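Local coordinates for phosphatidylglycerophosphatase and protein-tyrosine phosphatase 1 (Mus musculus, PDB 3RGO) that dephosphorylates phosphatidylglycerophosphate to phosphatidylglycerol, an essential step in the synthesis of the mitochondrial lipid cardiolipin, at residues W1-I5 and R22-E27; L14-T20 and T41-N46; T34-E38 and V94-A98; G99-T105 and R130-R136. All coordinates share one frame; numbering follows the deposited sequence.

Contact 1 (W1-I5 and R22-E27); sequences WYHRI and RLVLDE
Tyr-2 and Arg-4, two residues apart on strand 2-4, at one edge of the mixed sheet in this dual-specificity phosphatase fold, converge on the carboxylate of Glu-27 of the segment 22-27. Tyr-2 and Glu-27 approach from opposite directions with ring and carboxylate planes 87° apart: the carboxylate stands almost upright against the ring, OE2 lies at the ring's edge in its plane, and Tyr-2 OH donates to Glu-27 OE2 over 2.8 Å. Tyr-2 points toward helix 20-26; with chi1 66° its ring sits between backbone N and carbonyl carbon. Arg-4 instead slides past Glu-27, its chain bent about CG-CD so that NH2 reaches Glu-27 OE1 at 3.0 Å, a fairly straight salt bridge (161° at the hydrogen) made on the anti side of the oxygen. With both oxygens gripped, the carboxylate has little freedom to turn, and its partners would probably favour the charged form. NH1 of Arg-4 is held by the backbone O of Asp-6. Leu-23 covers one face of Tyr-2 in a CH-pi contact, its CD2 3.9 Å from CZ and displaced toward the rim, while Leu-10 of strand 9-12 touches Tyr-2, Arg-4 and Glu-27. A water closes the group: it accepts from Arg-4 NE at 2.8 Å and donates to Glu-27 OE1 at 3.2 Å.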
# COMPACT_ATOMS: atom_id res chain seq x y z
N TRP A 1 -12.76 7.40 4.87
CA TRP A 1 -12.52 5.96 4.85
C TRP A 1 -11.18 5.68 4.18
O TRP A 1 -10.43 4.79 4.57
CB TRP A 1 -13.63 5.22 4.10
CG TRP A 1 -13.60 3.73 4.32
CD1 TRP A 1 -12.85 2.80 3.65
CD2 TRP A 1 -14.37 2.99 5.29
NE1 TRP A 1 -13.10 1.54 4.15
CE2 TRP A 1 -14.02 1.63 5.15
CE3 TRP A 1 -15.31 3.35 6.26
CZ2 TRP A 1 -14.59 0.63 5.95
CZ3 TRP A 1 -15.87 2.35 7.05
CH2 TRP A 1 -15.51 1.01 6.89
N TYR A 2 -10.90 6.46 3.14
CA TYR A 2 -9.65 6.35 2.42
C TYR A 2 -9.30 7.70 1.83
O TYR A 2 -10.16 8.57 1.70
CB TYR A 2 -9.76 5.30 1.31
CG TYR A 2 -10.73 5.67 0.21
CD1 TYR A 2 -10.30 6.37 -0.91
CD2 TYR A 2 -12.07 5.32 0.30
CE1 TYR A 2 -11.19 6.72 -1.91
CE2 TYR A 2 -12.96 5.66 -0.70
CZ TYR A 2 -12.52 6.36 -1.81
OH TYR A 2 -13.41 6.70 -2.80
N HIS A 3 -8.03 7.87 1.49
CA HIS A 3 -7.54 9.10 0.88
C HIS A 3 -6.69 8.77 -0.34
O HIS A 3 -5.92 7.81 -0.33
CB HIS A 3 -6.68 9.89 1.87
CG HIS A 3 -7.44 10.45 3.03
ND1 HIS A 3 -7.65 9.74 4.20
CD2 HIS A 3 -8.03 11.65 3.21
CE1 HIS A 3 -8.35 10.48 5.04
NE2 HIS A 3 -8.59 11.65 4.47
N ARG A 4 -6.81 9.57 -1.39
CA ARG A 4 -5.92 9.46 -2.53
C ARG A 4 -4.55 10.03 -2.18
O ARG A 4 -4.46 11.14 -1.64
CB ARG A 4 -6.50 10.16 -3.76
CG ARG A 4 -5.51 10.23 -4.93
CD ARG A 4 -6.19 10.65 -6.22
NE ARG A 4 -7.23 9.70 -6.64
CZ ARG A 4 -7.00 8.57 -7.29
NH1 ARG A 4 -5.75 8.22 -7.61
NH2 ARG A 4 -8.01 7.78 -7.63
N ILE A 5 -3.50 9.28 -2.47
CA ILE A 5 -2.14 9.72 -2.19
C ILE A 5 -1.54 10.42 -3.40
O ILE A 5 -0.95 11.50 -3.29
CB ILE A 5 -1.23 8.53 -1.78
CG1 ILE A 5 -1.81 7.83 -0.54
CG2 ILE A 5 0.18 9.01 -1.52
CD1 ILE A 5 -1.91 8.72 0.69
N ARG A 22 -17.84 1.88 -6.41
CA ARG A 22 -17.29 3.24 -6.34
C ARG A 22 -15.78 3.26 -6.57
O ARG A 22 -15.26 4.11 -7.29
CB ARG A 22 -17.62 3.86 -4.99
CG ARG A 22 -16.76 5.06 -4.62
CD ARG A 22 -17.55 6.36 -4.72
NE ARG A 22 -16.79 7.48 -4.17
CZ ARG A 22 -17.31 8.68 -3.92
NH1 ARG A 22 -18.59 8.92 -4.18
NH2 ARG A 22 -16.55 9.64 -3.42
N LEU A 23 -15.08 2.32 -5.95
CA LEU A 23 -13.62 2.26 -6.05
C LEU A 23 -13.15 2.05 -7.48
O LEU A 23 -12.20 2.69 -7.94
CB LEU A 23 -13.06 1.17 -5.14
CG LEU A 23 -13.14 1.48 -3.65
CD1 LEU A 23 -12.67 0.28 -2.82
CD2 LEU A 23 -12.32 2.72 -3.33
N VAL A 24 -13.83 1.15 -8.19
CA VAL A 24 -13.43 0.79 -9.55
C VAL A 24 -13.81 1.85 -10.58
O VAL A 24 -13.00 2.23 -11.42
CB VAL A 24 -14.04 -0.57 -9.96
CG1 VAL A 24 -13.79 -0.84 -11.44
CG2 VAL A 24 -13.47 -1.69 -9.10
N LEU A 25 -15.05 2.31 -10.52
CA LEU A 25 -15.55 3.28 -11.48
C LEU A 25 -15.04 4.70 -11.21
O LEU A 25 -14.61 5.39 -12.13
CB LEU A 25 -17.08 3.27 -11.51
CG LEU A 25 -17.72 1.92 -11.85
CD1 LEU A 25 -19.22 1.96 -11.61
CD2 LEU A 25 -17.41 1.54 -13.29
N ASP A 26 -15.10 5.12 -9.96
CA ASP A 26 -14.76 6.50 -9.60
C ASP A 26 -13.26 6.73 -9.36
O ASP A 26 -12.73 7.77 -9.73
CB ASP A 26 -15.56 6.95 -8.38
CG ASP A 26 -17.06 7.00 -8.66
OD1 ASP A 26 -17.45 6.84 -9.83
OD2 ASP A 26 -17.83 7.18 -7.70
N GLU A 27 -12.59 5.76 -8.74
CA GLU A 27 -11.18 5.91 -8.39
C GLU A 27 -10.26 5.13 -9.33
O GLU A 27 -9.05 5.12 -9.14
CB GLU A 27 -10.94 5.47 -6.94
CG GLU A 27 -11.86 6.11 -5.92
CD GLU A 27 -11.62 7.59 -5.75
OE1 GLU A 27 -10.71 8.14 -6.41
OE2 GLU A 27 -12.35 8.22 -4.96
O HOH W 1 -9.51 10.99 -5.79

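Contact 2 (L14-T20 and T41-N46); sequences LPLKNMT and TRFLCN
Lys-17 and Leu-44 tie two loops together through the backbone: Lys-17 N donates to Leu-44 O at 2.9 Å, just where the type I turn Thr-41 to Leu-44 finishes. Nearby, a water bridges the two segments, donating to Pro-15 O and accepting from Asn-46 N. The side-chain bonds centre on Thr-20. Its OG1 accepts from Asn-46 ND2 at 2.7 Å and donates to Lys-17 O at 2.8 Å, so a single hydroxyl joins the far loop to the backbone of its own segment three residues back. A valine in its place would probably leave the Asn-46 amide without this acceptor and free to turn. Apolar contact comes from Leu-14, whose side chain is about 7 Å from that of Cys-96: its CD1 lies 3.6 Å from Cys-45 SG, and also meets Thr-41 OG1 tip to tip in a van der Waals contact of 3.3 Å. The methylenes of Lys-17, bent at CB-CG, run across the backbone of Cys-45, with CE 3.0 Å from Cys-45 O. Pro-15 and Asn-46 both rest on Trp-51 of helix 48-53. Joined by one backbone bond, one amide-hydroxyl bond and a water, the two loops are held by neutral polar groups and owe little to charge pairing.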
# COMPACT_ATOMS: atom_id res chain seq x y z
N LEU A 14 -9.88 -1.16 5.46
CA LEU A 14 -10.29 -2.33 4.68
C LEU A 14 -11.51 -2.00 3.83
O LEU A 14 -12.45 -1.37 4.31
CB LEU A 14 -10.58 -3.53 5.59
CG LEU A 14 -11.83 -3.46 6.46
CD1 LEU A 14 -12.16 -4.82 7.06
CD2 LEU A 14 -11.67 -2.41 7.56
N PRO A 15 -11.48 -2.42 2.56
CA PRO A 15 -12.54 -2.12 1.60
C PRO A 15 -13.73 -3.04 1.81
O PRO A 15 -13.57 -4.26 1.78
CB PRO A 15 -11.89 -2.44 0.25
CG PRO A 15 -10.45 -2.76 0.54
CD PRO A 15 -10.40 -3.20 1.95
N LEU A 16 -14.90 -2.45 2.02
CA LEU A 16 -16.13 -3.22 2.16
C LEU A 16 -16.60 -3.72 0.80
O LEU A 16 -16.38 -3.06 -0.22
CB LEU A 16 -17.23 -2.36 2.78
CG LEU A 16 -17.24 -2.14 4.29
CD1 LEU A 16 -15.86 -2.31 4.90
CD2 LEU A 16 -17.81 -0.77 4.60
N LYS A 17 -17.24 -4.89 0.78
CA LYS A 17 -17.84 -5.42 -0.44
C LYS A 17 -18.60 -4.34 -1.21
O LYS A 17 -18.47 -4.23 -2.44
CB LYS A 17 -18.80 -6.55 -0.10
CG LYS A 17 -18.17 -7.73 0.62
CD LYS A 17 -17.81 -8.83 -0.35
CE LYS A 17 -17.90 -10.19 0.32
NZ LYS A 17 -19.26 -10.40 0.88
N ASN A 18 -19.37 -3.54 -0.49
CA ASN A 18 -20.27 -2.56 -1.09
C ASN A 18 -19.55 -1.39 -1.76
O ASN A 18 -20.15 -0.68 -2.58
CB ASN A 18 -21.25 -2.02 -0.04
CG ASN A 18 -20.65 -0.93 0.82
OD1 ASN A 18 -20.01 -1.19 1.83
ND2 ASN A 18 -20.85 0.32 0.40
N MET A 19 -18.29 -1.18 -1.41
CA MET A 19 -17.52 -0.05 -1.93
C MET A 19 -16.92 -0.35 -3.29
O MET A 19 -16.50 0.56 -4.02
CB MET A 19 -16.41 0.33 -0.95
CG MET A 19 -16.91 0.69 0.44
SD MET A 19 -15.56 0.86 1.62
CE MET A 19 -14.55 2.09 0.79
N THR A 20 -16.86 -1.63 -3.63
CA THR A 20 -16.25 -2.09 -4.87
C THR A 20 -16.61 -1.23 -6.08
O THR A 20 -15.73 -0.78 -6.81
CB THR A 20 -16.66 -3.55 -5.17
OG1 THR A 20 -16.20 -4.39 -4.11
CG2 THR A 20 -16.06 -4.02 -6.49
N THR A 41 -12.39 -10.99 9.76
CA THR A 41 -12.96 -9.80 9.15
C THR A 41 -13.20 -9.95 7.65
O THR A 41 -13.70 -9.03 7.00
CB THR A 41 -12.06 -8.57 9.39
OG1 THR A 41 -12.75 -7.38 8.99
CG2 THR A 41 -10.76 -8.70 8.60
N ARG A 42 -12.86 -11.11 7.09
CA ARG A 42 -12.92 -11.30 5.65
C ARG A 42 -14.34 -11.41 5.09
O ARG A 42 -14.53 -11.38 3.88
CB ARG A 42 -12.08 -12.51 5.22
CG ARG A 42 -11.80 -12.58 3.72
CD ARG A 42 -10.87 -13.73 3.37
NE ARG A 42 -10.46 -13.72 1.97
CZ ARG A 42 -10.99 -14.50 1.03
NH1 ARG A 42 -11.95 -15.36 1.34
NH2 ARG A 42 -10.54 -14.43 -0.22
N PHE A 43 -15.33 -11.53 5.97
CA PHE A 43 -16.72 -11.56 5.52
C PHE A 43 -17.16 -10.17 5.08
O PHE A 43 -18.14 -10.01 4.35
CB PHE A 43 -17.64 -12.13 6.60
CG PHE A 43 -18.08 -11.11 7.62
CD1 PHE A 43 -17.29 -10.81 8.71
CD2 PHE A 43 -19.31 -10.47 7.50
CE1 PHE A 43 -17.70 -9.88 9.65
CE2 PHE A 43 -19.73 -9.55 8.43
CZ PHE A 43 -18.92 -9.25 9.51
N LEU A 44 -16.42 -9.16 5.54
CA LEU A 44 -16.70 -7.77 5.21
C LEU A 44 -16.15 -7.39 3.84
O LEU A 44 -16.65 -6.47 3.20
CB LEU A 44 -16.06 -6.86 6.26
CG LEU A 44 -16.96 -6.18 7.29
CD1 LEU A 44 -18.32 -6.85 7.36
CD2 LEU A 44 -16.28 -6.18 8.65
N CYS A 45 -15.11 -8.10 3.41
CA CYS A 45 -14.37 -7.72 2.22
C CYS A 45 -14.58 -8.70 1.07
O CYS A 45 -15.04 -9.83 1.27
CB CYS A 45 -12.88 -7.63 2.54
SG CYS A 45 -12.51 -6.64 3.99
N ASN A 46 -14.25 -8.26 -0.14
CA ASN A 46 -14.23 -9.14 -1.29
C ASN A 46 -13.22 -10.26 -1.09
O ASN A 46 -12.19 -10.07 -0.44
CB ASN A 46 -13.85 -8.37 -2.56
CG ASN A 46 -14.94 -7.42 -3.01
OD1 ASN A 46 -16.08 -7.51 -2.57
ND2 ASN A 46 -14.58 -6.49 -3.89
O HOH W 2 -13.37 -5.69 -0.38

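Contact 3 (T34-E38 and V94-A98); sequences TMNEE and VHCKA. With SO4 (sulfate ion), chain B.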
# COMPACT_ATOMS: atom_id res chain seq x y z
N THR A 34 -3.51 -6.10 -0.28
CA THR A 34 -4.15 -6.48 0.97
C THR A 34 -3.11 -7.01 1.95
O THR A 34 -2.43 -7.99 1.68
CB THR A 34 -5.23 -7.55 0.75
OG1 THR A 34 -6.25 -7.01 -0.10
CG2 THR A 34 -5.85 -7.98 2.07
N MET A 35 -3.00 -6.34 3.09
CA MET A 35 -2.02 -6.74 4.08
C MET A 35 -2.70 -7.41 5.27
O MET A 35 -3.75 -6.97 5.73
CB MET A 35 -1.20 -5.53 4.53
CG MET A 35 -0.28 -5.00 3.45
SD MET A 35 0.29 -3.32 3.77
CE MET A 35 -1.04 -2.41 3.01
N ASN A 36 -2.08 -8.49 5.74
CA ASN A 36 -2.55 -9.22 6.91
C ASN A 36 -4.04 -9.55 6.89
O ASN A 36 -4.72 -9.40 7.90
CB ASN A 36 -2.20 -8.47 8.19
CG ASN A 36 -0.72 -8.53 8.53
OD1 ASN A 36 -0.29 -8.08 9.59
ND2 ASN A 36 0.07 -9.10 7.63
N GLU A 37 -4.53 -9.99 5.74
CA GLU A 37 -5.92 -10.44 5.63
C GLU A 37 -6.27 -11.37 6.79
O GLU A 37 -5.70 -12.45 6.93
CB GLU A 37 -6.15 -11.15 4.29
CG GLU A 37 -7.52 -11.78 4.15
CD GLU A 37 -7.67 -12.56 2.86
OE1 GLU A 37 -7.37 -13.77 2.85
OE2 GLU A 37 -8.09 -11.96 1.84
N GLU A 38 -7.22 -10.94 7.62
CA GLU A 38 -7.60 -11.70 8.81
C GLU A 38 -8.92 -12.44 8.60
O GLU A 38 -9.87 -11.91 8.02
CB GLU A 38 -7.69 -10.78 10.03
CG GLU A 38 -6.36 -10.15 10.41
CD GLU A 38 -6.50 -8.70 10.84
OE1 GLU A 38 -7.45 -8.39 11.59
OE2 GLU A 38 -5.66 -7.87 10.42
N VAL A 94 -4.51 0.47 -1.26
CA VAL A 94 -3.61 -0.18 -0.31
C VAL A 94 -4.24 -0.15 1.07
O VAL A 94 -4.61 0.91 1.57
CB VAL A 94 -2.25 0.56 -0.26
CG1 VAL A 94 -1.28 -0.14 0.67
CG2 VAL A 94 -1.65 0.67 -1.65
N HIS A 95 -4.38 -1.32 1.69
CA HIS A 95 -5.02 -1.39 2.99
C HIS A 95 -4.51 -2.50 3.88
O HIS A 95 -3.95 -3.50 3.43
CB HIS A 95 -6.54 -1.56 2.84
CG HIS A 95 -6.94 -2.95 2.43
ND1 HIS A 95 -7.25 -3.93 3.34
CD2 HIS A 95 -7.06 -3.51 1.20
CE1 HIS A 95 -7.55 -5.05 2.70
NE2 HIS A 95 -7.45 -4.82 1.40
N CYS A 96 -4.73 -2.32 5.17
CA CYS A 96 -4.71 -3.41 6.12
C CYS A 96 -6.07 -3.34 6.82
O CYS A 96 -7.09 -3.70 6.23
CB CYS A 96 -3.55 -3.25 7.11
SG CYS A 96 -3.33 -4.67 8.20
N LYS A 97 -6.08 -2.82 8.04
CA LYS A 97 -7.33 -2.66 8.78
C LYS A 97 -7.80 -1.21 8.80
O LYS A 97 -8.81 -0.86 8.20
CB LYS A 97 -7.18 -3.16 10.22
CG LYS A 97 -7.04 -4.67 10.36
CD LYS A 97 -7.07 -5.08 11.83
CE LYS A 97 -8.33 -4.58 12.52
NZ LYS A 97 -8.36 -4.90 13.98
N ALA A 98 -7.06 -0.37 9.51
CA ALA A 98 -7.48 1.01 9.75
C ALA A 98 -6.89 2.01 8.76
O ALA A 98 -7.30 3.17 8.72
CB ALA A 98 -7.13 1.41 11.19
S SO4 B . -3.16 -0.63 9.66
O1 SO4 B . -2.06 -1.11 10.49
O2 SO4 B . -3.60 0.68 10.12
O3 SO4 B . -2.71 -0.54 8.27
O4 SO4 B . -4.28 -1.56 9.74
O HOH W 3 -6.65 -6.67 5.66
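The imidazole of His-95 has Thr-34 CA over one face, a CH-pi contact 4.1 Å from the ring centroid, and both ring nitrogens are engaged. NE2 shares a hydrogen bond of 2.9 Å with Thr-34 OG1, which is also bonded to Gln-58. ND1 donates to Cys-96 O, also at 2.9 Å, within 3° of the ring plane and nearly straight at 175°. This is where the central parallel strand 91-95 runs into the phosphate-binding P-loop, the HCX5R signature of the tyrosine phosphatases, with Cys-96 the predicted phosphocysteine nucleophile. A phenylalanine here has no ND1 to donate and would probably leave the first peptide of the P-loop freer to turn, and Thr-34 OG1 without its ring partner. The neighbouring strand 29-35 pairs in parallel, Met-35 N donating to His-95 O at 3.0 Å. The Met-35 chain bends at its last torsion, -88°, and brings CE against Val-94 CG1 at a tight 3.3 Å, crossing it obliquely. A water donates to Met-35 O and Cys-96 O, joining the two segments beyond the last paired residues. A sulfate, probably from the crystallisation liquor, sits in the loop, consistent with the place of a substrate phosphate: its O4 accepts from Lys-97 N at 2.8 Å and Ala-98 N at 3.0 Å.

Contact 4 (G99-T105 and R130-R136); sequences GRSRSAT and RSHISIR. With SO4 (sulfate ion), chain B; SO4 (sulfate ion), chain C.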
# COMPACT_ATOMS: atom_id res chain seq x y z
N GLY A 99 -5.93 1.56 7.96
CA GLY A 99 -5.26 2.42 6.99
C GLY A 99 -4.37 3.47 7.63
O GLY A 99 -4.26 4.59 7.13
N ARG A 100 -3.71 3.11 8.72
CA ARG A 100 -2.94 4.07 9.51
C ARG A 100 -1.47 3.71 9.74
O ARG A 100 -0.66 4.60 10.01
CB ARG A 100 -3.62 4.29 10.87
CG ARG A 100 -4.63 5.44 10.90
CD ARG A 100 -5.70 5.28 9.85
NE ARG A 100 -6.25 6.56 9.42
CZ ARG A 100 -7.40 7.07 9.86
NH1 ARG A 100 -8.13 6.40 10.74
NH2 ARG A 100 -7.82 8.24 9.40
N SER A 101 -1.14 2.43 9.64
CA SER A 101 0.17 1.97 10.12
C SER A 101 0.88 1.01 9.17
O SER A 101 1.83 1.38 8.49
CB SER A 101 0.02 1.34 11.51
OG SER A 101 1.28 0.94 12.04
N ARG A 102 0.42 -0.24 9.14
CA ARG A 102 1.01 -1.25 8.27
C ARG A 102 0.81 -0.84 6.81
O ARG A 102 1.72 -0.91 5.99
CB ARG A 102 0.37 -2.61 8.54
CG ARG A 102 0.70 -3.15 9.92
CD ARG A 102 -0.31 -4.19 10.38
NE ARG A 102 -0.05 -4.59 11.76
CZ ARG A 102 -0.49 -3.92 12.82
NH1 ARG A 102 -1.22 -2.83 12.67
NH2 ARG A 102 -0.20 -4.36 14.04
N SER A 103 -0.40 -0.38 6.51
CA SER A 103 -0.72 0.04 5.15
C SER A 103 -0.03 1.37 4.82
O SER A 103 0.40 1.59 3.69
CB SER A 103 -2.24 0.12 4.96
OG SER A 103 -2.84 0.92 5.96
N ALA A 104 0.07 2.24 5.82
CA ALA A 104 0.80 3.50 5.67
C ALA A 104 2.28 3.24 5.36
O ALA A 104 2.89 3.94 4.56
CB ALA A 104 0.67 4.33 6.94
N THR A 105 2.84 2.22 5.99
CA THR A 105 4.25 1.87 5.77
C THR A 105 4.49 1.41 4.33
O THR A 105 5.50 1.76 3.71
CB THR A 105 4.68 0.78 6.77
OG1 THR A 105 4.55 1.30 8.10
CG2 THR A 105 6.13 0.38 6.52
N ARG A 130 -3.66 12.17 5.29
CA ARG A 130 -4.49 11.27 6.09
C ARG A 130 -4.10 11.32 7.57
O ARG A 130 -2.93 11.26 7.92
CB ARG A 130 -4.38 9.84 5.55
CG ARG A 130 -5.25 8.82 6.27
CD ARG A 130 -5.37 7.55 5.45
NE ARG A 130 -6.11 6.51 6.15
CZ ARG A 130 -7.44 6.40 6.16
NH1 ARG A 130 -8.18 7.27 5.49
NH2 ARG A 130 -8.03 5.41 6.83
N SER A 131 -5.11 11.42 8.44
CA SER A 131 -4.89 11.61 9.86
C SER A 131 -4.53 10.31 10.59
O SER A 131 -4.78 9.21 10.10
CB SER A 131 -6.14 12.22 10.51
OG SER A 131 -7.16 11.24 10.63
N HIS A 132 -3.92 10.47 11.76
CA HIS A 132 -3.59 9.34 12.63
C HIS A 132 -2.65 8.31 11.99
O HIS A 132 -2.68 7.13 12.33
CB HIS A 132 -4.87 8.66 13.14
CG HIS A 132 -5.78 9.59 13.88
ND1 HIS A 132 -5.57 9.97 15.18
CD2 HIS A 132 -6.91 10.23 13.48
CE1 HIS A 132 -6.53 10.80 15.56
NE2 HIS A 132 -7.35 10.97 14.55
N ILE A 133 -1.81 8.77 11.08
CA ILE A 133 -0.74 7.93 10.57
C ILE A 133 0.18 7.63 11.74
O ILE A 133 0.63 8.55 12.43
CB ILE A 133 0.05 8.60 9.44
CG1 ILE A 133 -0.88 8.93 8.27
CG2 ILE A 133 1.20 7.71 8.98
CD1 ILE A 133 -1.62 7.72 7.72
N SER A 134 0.45 6.36 11.97
CA SER A 134 1.33 5.96 13.06
C SER A 134 2.31 4.91 12.57
O SER A 134 1.98 3.73 12.48
CB SER A 134 0.53 5.42 14.24
OG SER A 134 1.39 5.00 15.28
N ILE A 135 3.52 5.34 12.24
CA ILE A 135 4.57 4.43 11.80
C ILE A 135 5.63 4.29 12.89
O ILE A 135 6.39 5.22 13.17
CB ILE A 135 5.17 4.86 10.45
CG1 ILE A 135 4.08 4.81 9.37
CG2 ILE A 135 6.36 3.98 10.08
CD1 ILE A 135 4.47 5.38 8.04
N ARG A 136 5.66 3.12 13.52
CA ARG A 136 6.50 2.89 14.70
C ARG A 136 7.97 2.69 14.35
O ARG A 136 8.30 2.37 13.21
CB ARG A 136 5.99 1.66 15.45
CG ARG A 136 4.57 1.79 15.98
CD ARG A 136 4.20 0.60 16.87
NE ARG A 136 4.34 -0.67 16.17
CZ ARG A 136 3.48 -1.12 15.26
NH1 ARG A 136 2.42 -0.39 14.93
NH2 ARG A 136 3.67 -2.30 14.68
S SO4 B . -3.16 -0.63 9.66
O1 SO4 B . -2.06 -1.11 10.49
O2 SO4 B . -3.60 0.68 10.12
O3 SO4 B . -2.71 -0.54 8.27
O4 SO4 B . -4.28 -1.56 9.74
S SO4 C . 2.18 -7.33 13.06
O1 SO4 C . 3.29 -7.62 12.15
O2 SO4 C . 2.40 -6.04 13.71
O3 SO4 C . 0.93 -7.31 12.31
O4 SO4 C . 2.11 -8.38 14.08
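Arg-130 NE donates to Gly-99 O at 2.8 Å, in its guanidinium plane, and pins the outer side of the P-loop, the CX5R motif, which leads into helix 102-115. The other two Arg-130 nitrogens are also engaged, NH1 with His-3 ND1 and NH2 with Ala-98 O. Across one face of this guanidinium lies that of Arg-100, the two planes 32° apart; on its opposite face, Arg-100 carries His-132 CB. Two more bonds follow: a backbone one, Ser-134 N to Arg-100 O, and one from the Ser-101 hydroxyl, whose OG, set anti to its own nitrogen (-177°), donates to Ser-134 O at 2.9 Å, almost in line with the C=O bond. Ser-101 OG is bonded to Gln-139 NE2 as well. Ser-101 O is gripped twice, by Thr-105 N and, from the other face of its plane, by Thr-105 OG1 at 2.7 Å. Beneath, Ile-133 CG2 and Ile-135 CD1 pack on Ala-104 CB.

With their carbonyls tied back, the loop amides turn inward to a bound sulfate, consistent with the cradle that receives a substrate phosphate. Arg-100 N serves its O2 and Arg-102 N its O1, while Ser-103 N and OG both donate to O3, OG at 2.7 Å. The extended Arg-102 spans two anions: NH1 reaches O1 of this sulfate at 2.9 Å, and NE donates to O3 of the second at 2.9 Å.

In the fold
Contacts 1 and 2 alternate along the chain, as do 2 and 3, whereas contact 4 follows contact 3. Contact 1 sits at the edge strand 2-4 and contact 3 on the neighbouring strands 29-35 and 91-95 of the same five-stranded sheet, their centres about 16 Å apart. Contact 2, about 11 Å from contact 3 between centres, joins loops beside the sheet and is bonded to contact 3 through Leu-14 N and Lys-97 O. Contacts 3 and 4, their centres about 12 Å apart, hold successive parts of the P-loop and touch one sulfate. Arg-130 links contact 4 to both contact 3 and contact 1, so the loop carrying the predicted nucleophile Cys-96 is tied to strand 2-4 and to the loop 130-136.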